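Local coordinates for pyrrolidone-carboxylate peptidase (Pyrococcus furiosus, PDB 1X10), which removes pyroglutamyl (5-oxoproline) residues from the N-termini of peptides, acting as a thiol protease of family C15, at residues 4-9 against 64-69; 69-74 against 167-172; 73-78 against 185-190; 77-82 against 132-137. The protein carries 3 engineered substitutions. All blocks are in the same frame, centred on the assembly; numbering follows the deposited sequence.

Contacts 1 and 4 are strand pairs of one mixed sheet, and contacts 2 and 3 join loops at its strand ends. Contact 1, about 4 Å from the chain's centre, pairs strands 2-8 and 63-69. Through shared Leu69 it runs into contact 2, where the loop meets the chain leaving strand 161-167. Contact 3 shares Arg73 and Ser74 with contact 2, their centres about 5 Å apart, and reaches the segment leading into helix 189-206. Contact 4, nested within the loop that contact 2 closes, pairs strand 76-83 with strand 131-134; it shares Ser77 and Ile78 with contact 3, centres about 14 Å apart. Arg73 links contacts 2 and 3 to catalytic Glu79 of contact 4.

Contact 1 (4-9 against 64-69); sequences LVTGFE and AIHVGL
Thr6 OG1 meets His66 ND1 at 2.8 Å, at the edge of the imidazole and in its plane, a hydrogen bond in which either atom may be the donor. Thr6 turns this oxygen to the ring by setting OG1 between its own backbone N and carbonyl carbon (chi1 66°), and its methyl CG2 packs 3.6 Å from His66 ND1. A water 2.9 Å from Thr6 OG1 donates to Val67 O, and Phe8 CD1 comes within 3.6 Å of the same Val67 O. These residues lie on two parallel strands of the central sheet in the alpha/beta/alpha fold of peptidase family C15, joined by bonds from Ile65 N to Leu4 O, Thr6 N to Ile65 O and Val67 N to Thr6 O. Toward helix 189-206, Val5 CG1 touches Val67 CG2 at 4.0 Å, and Val196 of that helix covers both valines. The other imidazole nitrogen, NE2, bonds to Ser149 OG of helix 141-156, which fixes the ring's rotation from its far end. A leucine in place of His66 would probably leave the Thr6 and Ser149 hydroxyls without their shared mate. The Phe8 side chain lies near Ser142, an active-site position altered here.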
loop_
_atom_site.group_PDB
_atom_site.type_symbol
_atom_site.label_atom_id
_atom_site.label_comp_id
_atom_site.label_asym_id
_atom_site.label_seq_id
_atom_site.Cartn_x
_atom_site.Cartn_y
_atom_site.Cartn_z
ATOM N N LEU A 4 30.225 -10.224 13.879
ATOM C CA LEU A 4 30.336 -10.072 12.439
ATOM C C LEU A 4 29.040 -9.467 11.926
ATOM O O LEU A 4 27.950 -9.983 12.191
ATOM C CB LEU A 4 30.560 -11.418 11.738
ATOM C CG LEU A 4 30.395 -11.370 10.208
ATOM C CD1 LEU A 4 31.467 -10.481 9.601
ATOM C CD2 LEU A 4 30.481 -12.778 9.614
ATOM N N VAL A 5 29.163 -8.359 11.214
ATOM C CA VAL A 5 28.016 -7.700 10.618
ATOM C C VAL A 5 28.273 -7.731 9.120
ATOM O O VAL A 5 29.377 -7.404 8.675
ATOM C CB VAL A 5 27.899 -6.218 11.054
ATOM C CG1 VAL A 5 26.735 -5.554 10.335
ATOM C CG2 VAL A 5 27.705 -6.126 12.555
ATOM N N THR A 6 27.280 -8.153 8.343
ATOM C CA THR A 6 27.447 -8.160 6.899
ATOM C C THR A 6 26.370 -7.313 6.242
ATOM O O THR A 6 25.299 -7.086 6.811
ATOM C CB THR A 6 27.372 -9.590 6.286
ATOM O OG1 THR A 6 26.048 -10.123 6.447
ATOM C CG2 THR A 6 28.386 -10.515 6.954
ATOM N N GLY A 7 26.690 -6.834 5.047
ATOM C CA GLY A 7 25.767 -6.049 4.258
ATOM C C GLY A 7 25.878 -6.591 2.842
ATOM O O GLY A 7 26.673 -7.502 2.586
ATOM N N PHE A 8 25.091 -6.052 1.920
ATOM C CA PHE A 8 25.125 -6.509 0.534
ATOM C C PHE A 8 25.488 -5.392 -0.434
ATOM O O PHE A 8 25.288 -4.213 -0.148
ATOM C CB PHE A 8 23.766 -7.081 0.117
ATOM C CG PHE A 8 23.500 -8.478 0.610
ATOM C CD1 PHE A 8 22.570 -8.706 1.621
ATOM C CD2 PHE A 8 24.135 -9.571 0.023
ATOM C CE1 PHE A 8 22.268 -10.009 2.036
ATOM C CE2 PHE A 8 23.844 -10.877 0.429
ATOM C CZ PHE A 8 22.905 -11.096 1.439
ATOM N N GLU A 9 26.025 -5.779 -1.583
ATOM C CA GLU A 9 26.390 -4.835 -2.631
ATOM C C GLU A 9 25.092 -4.411 -3.327
ATOM O O GLU A 9 24.028 -4.981 -3.075
ATOM C CB GLU A 9 27.313 -5.519 -3.645
ATOM C CG GLU A 9 26.666 -6.741 -4.303
ATOM C CD GLU A 9 27.571 -7.433 -5.314
ATOM O OE1 GLU A 9 28.757 -7.055 -5.409
ATOM O OE2 GLU A 9 27.092 -8.360 -6.006
ATOM N N ALA A 64 26.538 -13.114 14.796
ATOM C CA ALA A 64 26.497 -12.750 13.390
ATOM C C ALA A 64 25.176 -12.056 13.102
ATOM O O ALA A 64 24.097 -12.617 13.335
ATOM C CB ALA A 64 26.634 -13.989 12.507
ATOM N N ILE A 65 25.264 -10.825 12.617
ATOM C CA ILE A 65 24.076 -10.061 12.271
ATOM C C ILE A 65 24.210 -9.669 10.809
ATOM O O ILE A 65 25.044 -8.838 10.447
ATOM C CB ILE A 65 23.932 -8.811 13.149
ATOM C CG1 ILE A 65 23.697 -9.238 14.603
ATOM C CG2 ILE A 65 22.758 -7.960 12.652
ATOM C CD1 ILE A 65 23.605 -8.087 15.588
ATOM N N HIS A 66 23.394 -10.304 9.974
ATOM C CA HIS A 66 23.398 -10.076 8.539
ATOM C C HIS A 66 22.322 -9.047 8.214
ATOM O O HIS A 66 21.175 -9.178 8.641
ATOM C CB HIS A 66 23.149 -11.409 7.827
ATOM C CG HIS A 66 24.114 -12.483 8.235
ATOM N ND1 HIS A 66 25.446 -12.456 7.883
ATOM C CD2 HIS A 66 23.959 -13.569 9.032
ATOM C CE1 HIS A 66 26.071 -13.476 8.447
ATOM N NE2 HIS A 66 25.192 -14.166 9.150
ATOM N N VAL A 67 22.710 -8.021 7.464
ATOM C CA VAL A 67 21.802 -6.935 7.119
ATOM C C VAL A 67 21.541 -6.865 5.618
ATOM O O VAL A 67 22.428 -7.117 4.804
ATOM C CB VAL A 67 22.385 -5.586 7.600
ATOM C CG1 VAL A 67 21.322 -4.500 7.552
ATOM C CG2 VAL A 67 22.941 -5.737 9.021
ATOM N N GLY A 68 20.310 -6.521 5.264
ATOM C CA GLY A 68 19.951 -6.420 3.864
ATOM C C GLY A 68 18.929 -5.331 3.609
ATOM O O GLY A 68 18.286 -4.829 4.535
ATOM N N LEU A 69 18.795 -4.961 2.339
ATOM C CA LEU A 69 17.847 -3.944 1.920
ATOM C C LEU A 69 16.524 -4.648 1.605
ATOM O O LEU A 69 16.513 -5.693 0.951
ATOM C CB LEU A 69 18.373 -3.248 0.662
ATOM C CG LEU A 69 17.906 -1.858 0.204
ATOM C CD1 LEU A 69 17.654 -1.915 -1.289
ATOM C CD2 LEU A 69 16.673 -1.389 0.947
HETATM O O HOH W 1 24.038 -9.300 4.578
#

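Contact 2 (69-74 against 167-172); sequences LAPGRS and VPYIPE
Pro71 lies over one face of the Tyr169 ring, the two side chains crossing at about a right angle. Its CA makes a CH-pi contact 4.0 Å from the ring centroid of Tyr169, displaced toward the rim, and Pro71 CB reaches Tyr169 CZ at 3.5 Å. With CG anti to its carbonyl carbon (chi1 -81°), Tyr169 turns its ring back over the 69-74 loop. Leu69 meets the same ring obliquely, CD1 being 4.2 Å from Tyr169 CD1, while its other branch, CD2, rests 3.4 Å from Val167 O. The tyrosine hydroxyl has a weak hydrogen bond to Lys177. A valine in place of Tyr169 would probably uncover Pro71 and leave Leu69 CD1 without its aromatic neighbour. Pro168 packs CB and CG against the backbone of Arg73, CB coming 3.0 Å from Arg73 O. The main chains are joined by Ala70 N to Val167 O at 2.9 Å and by a water that accepts from Tyr169 N, donates to Arg73 O and takes a weak bond from Gly72 N. Residues 70 to 73 form a type II beta turn, closed by Arg73 N to Ala70 O, with Gly72 at its third position. The turn follows the C-terminal end of parallel strand 63-69, where alpha/beta folds commonly place their active sites; here Ala70 lies beside catalytic His166, and Arg73 forms a salt bridge with Glu79.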
loop_
_atom_site.group_PDB
_atom_site.type_symbol
_atom_site.label_atom_id
_atom_site.label_comp_id
_atom_site.label_asym_id
_atom_site.label_seq_id
_atom_site.Cartn_x
_atom_site.Cartn_y
_atom_site.Cartn_z
ATOM N N LEU A 69 18.795 -4.961 2.339
ATOM C CA LEU A 69 17.847 -3.944 1.920
ATOM C C LEU A 69 16.524 -4.648 1.605
ATOM O O LEU A 69 16.513 -5.693 0.951
ATOM C CB LEU A 69 18.373 -3.248 0.662
ATOM C CG LEU A 69 17.906 -1.858 0.204
ATOM C CD1 LEU A 69 17.654 -1.915 -1.289
ATOM C CD2 LEU A 69 16.673 -1.389 0.947
ATOM N N ALA A 70 15.414 -4.082 2.073
ATOM C CA ALA A 70 14.089 -4.647 1.807
ATOM C C ALA A 70 13.232 -3.570 1.154
ATOM O O ALA A 70 12.485 -2.852 1.828
ATOM C CB ALA A 70 13.436 -5.118 3.098
ATOM N N PRO A 71 13.337 -3.432 -0.174
ATOM C CA PRO A 71 12.562 -2.429 -0.908
ATOM C C PRO A 71 11.076 -2.481 -0.562
ATOM O O PRO A 71 10.462 -3.543 -0.615
ATOM C CB PRO A 71 12.819 -2.797 -2.368
ATOM C CG PRO A 71 14.202 -3.379 -2.330
ATOM C CD PRO A 71 14.144 -4.252 -1.097
ATOM N N GLY A 72 10.503 -1.338 -0.200
ATOM C CA GLY A 72 9.083 -1.310 0.109
ATOM C C GLY A 72 8.730 -1.353 1.585
ATOM O O GLY A 72 7.670 -0.860 1.981
ATOM N N ARG A 73 9.588 -1.945 2.409
ATOM C CA ARG A 73 9.280 -1.988 3.831
ATOM C C ARG A 73 9.461 -0.610 4.456
ATOM O O ARG A 73 10.373 0.140 4.101
ATOM C CB ARG A 73 10.102 -3.086 4.512
ATOM C CG ARG A 73 9.352 -4.413 4.395
ATOM C CD ARG A 73 10.179 -5.613 3.993
ATOM N NE ARG A 73 10.778 -6.279 5.136
ATOM C CZ ARG A 73 10.867 -7.602 5.283
ATOM N NH1 ARG A 73 10.387 -8.429 4.362
ATOM N NH2 ARG A 73 11.451 -8.096 6.356
ATOM N N SER A 74 8.559 -0.278 5.371
ATOM C CA SER A 74 8.522 1.036 6.016
ATOM C C SER A 74 9.252 1.207 7.332
ATOM O O SER A 74 9.359 2.329 7.836
ATOM C CB SER A 74 7.068 1.439 6.235
ATOM O OG SER A 74 6.454 0.536 7.138
ATOM N N VAL A 167 16.504 -3.431 6.252
ATOM C CA VAL A 167 16.294 -1.998 6.392
ATOM C C VAL A 167 15.561 -1.479 5.161
ATOM O O VAL A 167 15.671 -2.047 4.077
ATOM C CB VAL A 167 17.634 -1.222 6.537
ATOM C CG1 VAL A 167 18.450 -1.803 7.693
ATOM C CG2 VAL A 167 18.424 -1.268 5.228
ATOM N N PRO A 168 14.784 -0.400 5.322
ATOM C CA PRO A 168 14.046 0.174 4.196
ATOM C C PRO A 168 15.018 0.914 3.283
ATOM O O PRO A 168 16.211 1.014 3.577
ATOM C CB PRO A 168 13.084 1.155 4.872
ATOM C CG PRO A 168 12.950 0.630 6.280
ATOM C CD PRO A 168 14.356 0.202 6.597
ATOM N N TYR A 169 14.501 1.416 2.169
ATOM C CA TYR A 169 15.303 2.220 1.252
ATOM C C TYR A 169 15.684 3.449 2.074
ATOM O O TYR A 169 14.940 3.830 2.981
ATOM C CB TYR A 169 14.442 2.775 0.116
ATOM C CG TYR A 169 14.138 1.875 -1.050
ATOM C CD1 TYR A 169 15.157 1.381 -1.866
ATOM C CD2 TYR A 169 12.816 1.617 -1.414
ATOM C CE1 TYR A 169 14.862 0.660 -3.026
ATOM C CE2 TYR A 169 12.512 0.909 -2.568
ATOM C CZ TYR A 169 13.535 0.437 -3.369
ATOM O OH TYR A 169 13.225 -0.234 -4.526
ATOM N N ILE A 170 16.824 4.072 1.781
ATOM C CA ILE A 170 17.133 5.324 2.461
ATOM C C ILE A 170 16.559 6.354 1.477
ATOM O O ILE A 170 16.441 6.066 0.282
ATOM C CB ILE A 170 18.650 5.550 2.687
ATOM C CG1 ILE A 170 19.428 5.432 1.379
ATOM C CG2 ILE A 170 19.161 4.559 3.721
ATOM C CD1 ILE A 170 20.907 5.772 1.541
ATOM N N PRO A 171 16.176 7.549 1.962
ATOM C CA PRO A 171 15.592 8.620 1.138
ATOM C C PRO A 171 16.151 8.884 -0.260
ATOM O O PRO A 171 15.387 8.987 -1.220
ATOM C CB PRO A 171 15.694 9.845 2.045
ATOM C CG PRO A 171 15.472 9.241 3.407
ATOM C CD PRO A 171 16.363 8.011 3.351
ATOM N N GLU A 172 17.468 9.000 -0.388
ATOM C CA GLU A 172 18.057 9.278 -1.695
ATOM C C GLU A 172 17.727 8.232 -2.757
ATOM O O GLU A 172 17.773 8.525 -3.952
ATOM C CB GLU A 172 19.573 9.430 -1.579
ATOM C CG GLU A 172 20.273 8.246 -0.950
ATOM C CD GLU A 172 21.735 8.529 -0.678
ATOM O OE1 GLU A 172 22.567 8.342 -1.595
ATOM O OE2 GLU A 172 22.047 8.957 0.456
HETATM O O HOH W 2 11.569 0.897 1.644
#

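Contact 3 (73-78 against 185-190); sequences RSAISI and PSMSYE. Engineered in segment 185-190: Ser188 (natural residue Cys).
Ser74 and Pro185 bring their CA atoms to 5.0 Å where the backbones of 73-76 and 185-187 run in nearly the same direction, 22° apart, with no direct hydrogen bond between them. Water helps to span the gap: one molecule donates to both Arg73 O and Pro185 O. Pro185 CB sits 3.7 Å from Ser74 CB, an aliphatic contact that leaves the serine hydroxyl to bond with Val183 O of the second subunit. Met187 carries the remainder of the contact. Its chain runs out extended and then bends at its last torsion (chi3 -83°), which lays the terminal methyl CE 3.8 Å from Ala75 CA. The sulfur, SD, meets both CG1 and CD1 of Ile76, the CG1 contact being 3.7 Å, with the two side chains crossing at about a right angle. Within the first segment, Arg73 grips Ser77 OG side-on through NE and NH2, the NH2 bond being 2.8 Å long. The oxygen lies in the guanidinium plane, an arrangement that helps to fix this group beside catalytic Glu79. The contact forms part of a subunit interface, where Pro185 packs on Pro185 of the second subunit. Just beyond, engineered Ser188 replaces the natural cysteine that forms the interchain disulfide, a link this serine cannot make; it is the N-cap of helix 189-206, its OG bonded to Met191 N.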
loop_
_atom_site.group_PDB
_atom_site.type_symbol
_atom_site.label_atom_id
_atom_site.label_comp_id
_atom_site.label_asym_id
_atom_site.label_seq_id
_atom_site.Cartn_x
_atom_site.Cartn_y
_atom_site.Cartn_z
ATOM N N ARG A 73 9.588 -1.945 2.409
ATOM C CA ARG A 73 9.280 -1.988 3.831
ATOM C C ARG A 73 9.461 -0.610 4.456
ATOM O O ARG A 73 10.373 0.140 4.101
ATOM C CB ARG A 73 10.102 -3.086 4.512
ATOM C CG ARG A 73 9.352 -4.413 4.395
ATOM C CD ARG A 73 10.179 -5.613 3.993
ATOM N NE ARG A 73 10.778 -6.279 5.136
ATOM C CZ ARG A 73 10.867 -7.602 5.283
ATOM N NH1 ARG A 73 10.387 -8.429 4.362
ATOM N NH2 ARG A 73 11.451 -8.096 6.356
ATOM N N SER A 74 8.559 -0.278 5.371
ATOM C CA SER A 74 8.522 1.036 6.016
ATOM C C SER A 74 9.252 1.207 7.332
ATOM O O SER A 74 9.359 2.329 7.836
ATOM C CB SER A 74 7.068 1.439 6.235
ATOM O OG SER A 74 6.454 0.536 7.138
ATOM N N ALA A 75 9.735 0.111 7.904
ATOM C CA ALA A 75 10.433 0.187 9.172
ATOM C C ALA A 75 11.477 -0.911 9.255
ATOM O O ALA A 75 11.539 -1.790 8.390
ATOM C CB ALA A 75 9.438 0.046 10.316
ATOM N N ILE A 76 12.305 -0.847 10.293
ATOM C CA ILE A 76 13.329 -1.862 10.507
ATOM C C ILE A 76 12.599 -3.173 10.765
ATOM O O ILE A 76 11.612 -3.206 11.507
ATOM C CB ILE A 76 14.196 -1.544 11.748
ATOM C CG1 ILE A 76 14.986 -0.246 11.530
ATOM C CG2 ILE A 76 15.135 -2.720 12.044
ATOM C CD1 ILE A 76 15.991 -0.300 10.378
ATOM N N SER A 77 13.051 -4.254 10.146
ATOM C CA SER A 77 12.416 -5.537 10.376
ATOM C C SER A 77 13.449 -6.571 10.783
ATOM O O SER A 77 14.517 -6.680 10.178
ATOM C CB SER A 77 11.633 -6.006 9.138
ATOM O OG SER A 77 12.430 -6.012 7.970
ATOM N N ILE A 78 13.119 -7.314 11.829
ATOM C CA ILE A 78 13.991 -8.353 12.365
ATOM C C ILE A 78 13.395 -9.697 11.960
ATOM O O ILE A 78 12.260 -10.015 12.321
ATOM C CB ILE A 78 14.067 -8.235 13.895
ATOM C CG1 ILE A 78 14.478 -6.802 14.270
ATOM C CG2 ILE A 78 15.074 -9.237 14.446
ATOM C CD1 ILE A 78 14.123 -6.397 15.704
ATOM N N PRO A 185 8.245 3.716 0.843
ATOM C CA PRO A 185 8.681 4.251 2.136
ATOM C C PRO A 185 10.201 4.282 2.212
ATOM O O PRO A 185 10.879 3.585 1.460
ATOM C CB PRO A 185 8.098 3.259 3.142
ATOM C CG PRO A 185 6.966 2.613 2.408
ATOM C CD PRO A 185 7.527 2.446 1.026
ATOM N N SER A 186 10.731 5.095 3.116
ATOM C CA SER A 186 12.172 5.188 3.307
ATOM C C SER A 186 12.465 5.490 4.772
ATOM O O SER A 186 11.568 5.861 5.531
ATOM C CB SER A 186 12.782 6.272 2.399
ATOM O OG SER A 186 12.231 7.561 2.636
ATOM N N MET A 187 13.720 5.306 5.163
ATOM C CA MET A 187 14.169 5.555 6.530
ATOM C C MET A 187 15.602 6.062 6.424
ATOM O O MET A 187 16.401 5.516 5.663
ATOM C CB MET A 187 14.113 4.265 7.359
ATOM C CG MET A 187 14.572 4.434 8.813
ATOM S SD MET A 187 14.283 2.959 9.828
ATOM C CE MET A 187 12.550 3.190 10.263
ATOM N N SER A 188 15.929 7.107 7.177
ATOM C CA SER A 188 17.266 7.694 7.105
ATOM C C SER A 188 18.390 6.683 7.290
ATOM O O SER A 188 18.243 5.693 8.008
ATOM C CB SER A 188 17.420 8.801 8.150
ATOM O OG SER A 188 17.580 8.245 9.445
ATOM N N TYR A 189 19.522 6.943 6.642
ATOM C CA TYR A 189 20.671 6.065 6.769
ATOM C C TYR A 189 21.120 6.039 8.230
ATOM O O TYR A 189 21.471 4.986 8.771
ATOM C CB TYR A 189 21.834 6.559 5.907
ATOM C CG TYR A 189 23.078 5.744 6.139
ATOM C CD1 TYR A 189 23.185 4.448 5.635
ATOM C CD2 TYR A 189 24.106 6.222 6.955
ATOM C CE1 TYR A 189 24.275 3.641 5.946
ATOM C CE2 TYR A 189 25.204 5.421 7.273
ATOM C CZ TYR A 189 25.279 4.133 6.770
ATOM O OH TYR A 189 26.334 3.325 7.119
ATOM N N GLU A 190 21.102 7.209 8.865
ATOM C CA GLU A 190 21.512 7.328 10.259
ATOM C C GLU A 190 20.700 6.432 11.190
ATOM O O GLU A 190 21.252 5.801 12.095
ATOM C CB GLU A 190 21.416 8.790 10.723
ATOM C CG GLU A 190 22.450 9.712 10.077
ATOM C CD GLU A 190 22.115 10.066 8.636
ATOM O OE1 GLU A 190 23.031 10.506 7.913
ATOM O OE2 GLU A 190 20.944 9.920 8.231
HETATM O O HOH W 2 11.569 0.897 1.644
HETATM O O HOH W 3 9.024 4.705 6.328
#

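Contact 4 (77-82 against 132-137); sequences SIERIA and YISNSA
Glu79 OE2 lies 2.8 Å from Ser134 OG, close enough for a hydrogen bond, though the hydroxyl may turn to another acceptor. The carboxylate gets there by a bend in the glutamate chain (chi2 -62°), which also brings CD to 3.4 Å from Ala137 CB. Its other oxygen, OE1, on which Arg73 converges, bonds to His166 ND1. Tyr132 turns its ring so that one face takes Ser77 CB, 4.0 Å from the ring centroid. Glu79, His166 and position 142, whose residue is altered here, make up the catalytic triad of this thiol peptidase, and the glutamate is presented from a parallel strand pair, 77-79 with 132-134. Ile78 N bonds to Tyr132 O, Arg80 N to Ser134 O, and Ser134 N to Ile78 O, the last donor sitting well above the carbonyl plane. Past the pair, Arg80 leaves the backbone with CG anti to its N (chi1 -179°) and runs alongside Asn135 in the same direction, with guanidinium and amide planes turned 31° from each other. Asn135 ND2 comes to the guanidinium edge and 3.1 Å from Arg80 CD without a hydrogen bond, ND2 and NH1 both being donors; Ile133 CG2 packs 3.4 Å from Arg80 NH1. The charge is met by Asp87 and Asp100 of the third subunit. Ile81 CG2 rests 3.3 Å from Asn135 O, and a water donates to Ile81 O while accepting from Ala137 N.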
loop_
_atom_site.group_PDB
_atom_site.type_symbol
_atom_site.label_atom_id
_atom_site.label_comp_id
_atom_site.label_asym_id
_atom_site.label_seq_id
_atom_site.Cartn_x
_atom_site.Cartn_y
_atom_site.Cartn_z
ATOM N N SER A 77 13.051 -4.254 10.146
ATOM C CA SER A 77 12.416 -5.537 10.376
ATOM C C SER A 77 13.449 -6.571 10.783
ATOM O O SER A 77 14.517 -6.680 10.178
ATOM C CB SER A 77 11.633 -6.006 9.138
ATOM O OG SER A 77 12.430 -6.012 7.970
ATOM N N ILE A 78 13.119 -7.314 11.829
ATOM C CA ILE A 78 13.991 -8.353 12.365
ATOM C C ILE A 78 13.395 -9.697 11.960
ATOM O O ILE A 78 12.260 -10.015 12.321
ATOM C CB ILE A 78 14.067 -8.235 13.895
ATOM C CG1 ILE A 78 14.478 -6.802 14.270
ATOM C CG2 ILE A 78 15.074 -9.237 14.446
ATOM C CD1 ILE A 78 14.123 -6.397 15.704
ATOM N N GLU A 79 14.162 -10.471 11.196
ATOM C CA GLU A 79 13.708 -11.763 10.694
ATOM C C GLU A 79 13.630 -12.859 11.754
ATOM O O GLU A 79 14.592 -13.142 12.468
ATOM C CB GLU A 79 14.607 -12.215 9.536
ATOM C CG GLU A 79 14.693 -11.206 8.388
ATOM C CD GLU A 79 13.346 -10.943 7.726
ATOM O OE1 GLU A 79 13.230 -9.939 6.982
ATOM O OE2 GLU A 79 12.403 -11.737 7.939
ATOM N N ARG A 80 12.464 -13.477 11.835
ATOM C CA ARG A 80 12.225 -14.539 12.797
ATOM C C ARG A 80 12.699 -15.899 12.307
ATOM O O ARG A 80 13.179 -16.719 13.094
ATOM C CB ARG A 80 10.728 -14.620 13.097
ATOM C CG ARG A 80 10.329 -15.677 14.113
ATOM C CD ARG A 80 8.833 -15.588 14.395
ATOM N NE ARG A 80 8.583 -15.400 15.819
ATOM C CZ ARG A 80 7.795 -14.463 16.327
ATOM N NH1 ARG A 80 7.167 -13.611 15.531
ATOM N NH2 ARG A 80 7.639 -14.381 17.636
ATOM N N ILE A 81 12.594 -16.121 11.003
ATOM C CA ILE A 81 12.938 -17.425 10.453
ATOM C C ILE A 81 13.616 -17.445 9.079
ATOM O O ILE A 81 13.322 -16.623 8.202
ATOM C CB ILE A 81 11.649 -18.274 10.388
ATOM C CG1 ILE A 81 11.956 -19.721 9.998
ATOM C CG2 ILE A 81 10.685 -17.657 9.388
ATOM C CD1 ILE A 81 10.711 -20.603 9.999
ATOM N N ALA A 82 14.527 -18.400 8.916
ATOM C CA ALA A 82 15.254 -18.615 7.665
ATOM C C ALA A 82 14.722 -19.930 7.087
ATOM O O ALA A 82 14.623 -20.931 7.797
ATOM C CB ALA A 82 16.759 -18.726 7.933
ATOM N N TYR A 132 9.730 -4.032 13.606
ATOM C CA TYR A 132 8.796 -5.123 13.829
ATOM C C TYR A 132 9.467 -6.444 13.459
ATOM O O TYR A 132 10.549 -6.457 12.854
ATOM C CB TYR A 132 7.523 -4.909 13.004
ATOM C CG TYR A 132 7.724 -4.974 11.511
ATOM C CD1 TYR A 132 7.502 -6.158 10.810
ATOM C CD2 TYR A 132 8.128 -3.847 10.793
ATOM C CE1 TYR A 132 7.674 -6.221 9.431
ATOM C CE2 TYR A 132 8.301 -3.899 9.416
ATOM C CZ TYR A 132 8.072 -5.091 8.743
ATOM O OH TYR A 132 8.234 -5.150 7.382
ATOM N N ILE A 133 8.838 -7.548 13.845
ATOM C CA ILE A 133 9.376 -8.867 13.550
ATOM C C ILE A 133 8.777 -9.355 12.235
ATOM O O ILE A 133 7.558 -9.396 12.077
ATOM C CB ILE A 133 9.035 -9.897 14.672
ATOM C CG1 ILE A 133 9.951 -9.715 15.896
ATOM C CG2 ILE A 133 9.297 -11.319 14.165
ATOM C CD1 ILE A 133 10.247 -8.304 16.277
ATOM N N SER A 134 9.643 -9.710 11.292
ATOM C CA SER A 134 9.208 -10.220 9.997
ATOM C C SER A 134 9.229 -11.745 10.051
ATOM O O SER A 134 10.142 -12.340 10.634
ATOM C CB SER A 134 10.142 -9.728 8.886
ATOM O OG SER A 134 9.917 -10.437 7.682
ATOM N N ASN A 135 8.225 -12.374 9.439
ATOM C CA ASN A 135 8.138 -13.828 9.441
ATOM C C ASN A 135 8.585 -14.479 8.135
ATOM O O ASN A 135 8.423 -15.686 7.933
ATOM C CB ASN A 135 6.723 -14.246 9.823
ATOM C CG ASN A 135 6.390 -13.855 11.245
ATOM O OD1 ASN A 135 5.303 -13.346 11.529
ATOM N ND2 ASN A 135 7.331 -14.088 12.151
ATOM N N SER A 136 9.141 -13.663 7.248
ATOM C CA SER A 136 9.686 -14.152 5.988
ATOM C C SER A 136 10.727 -13.167 5.485
ATOM O O SER A 136 10.431 -11.987 5.278
ATOM C CB SER A 136 8.608 -14.315 4.920
ATOM O OG SER A 136 9.213 -14.695 3.690
ATOM N N ALA A 137 11.950 -13.650 5.294
ATOM C CA ALA A 137 13.031 -12.801 4.801
ATOM C C ALA A 137 13.105 -12.923 3.283
ATOM O O ALA A 137 14.097 -12.530 2.656
ATOM C CB ALA A 137 14.355 -13.233 5.428
HETATM O O HOH W 4 12.667 -16.478 5.591
#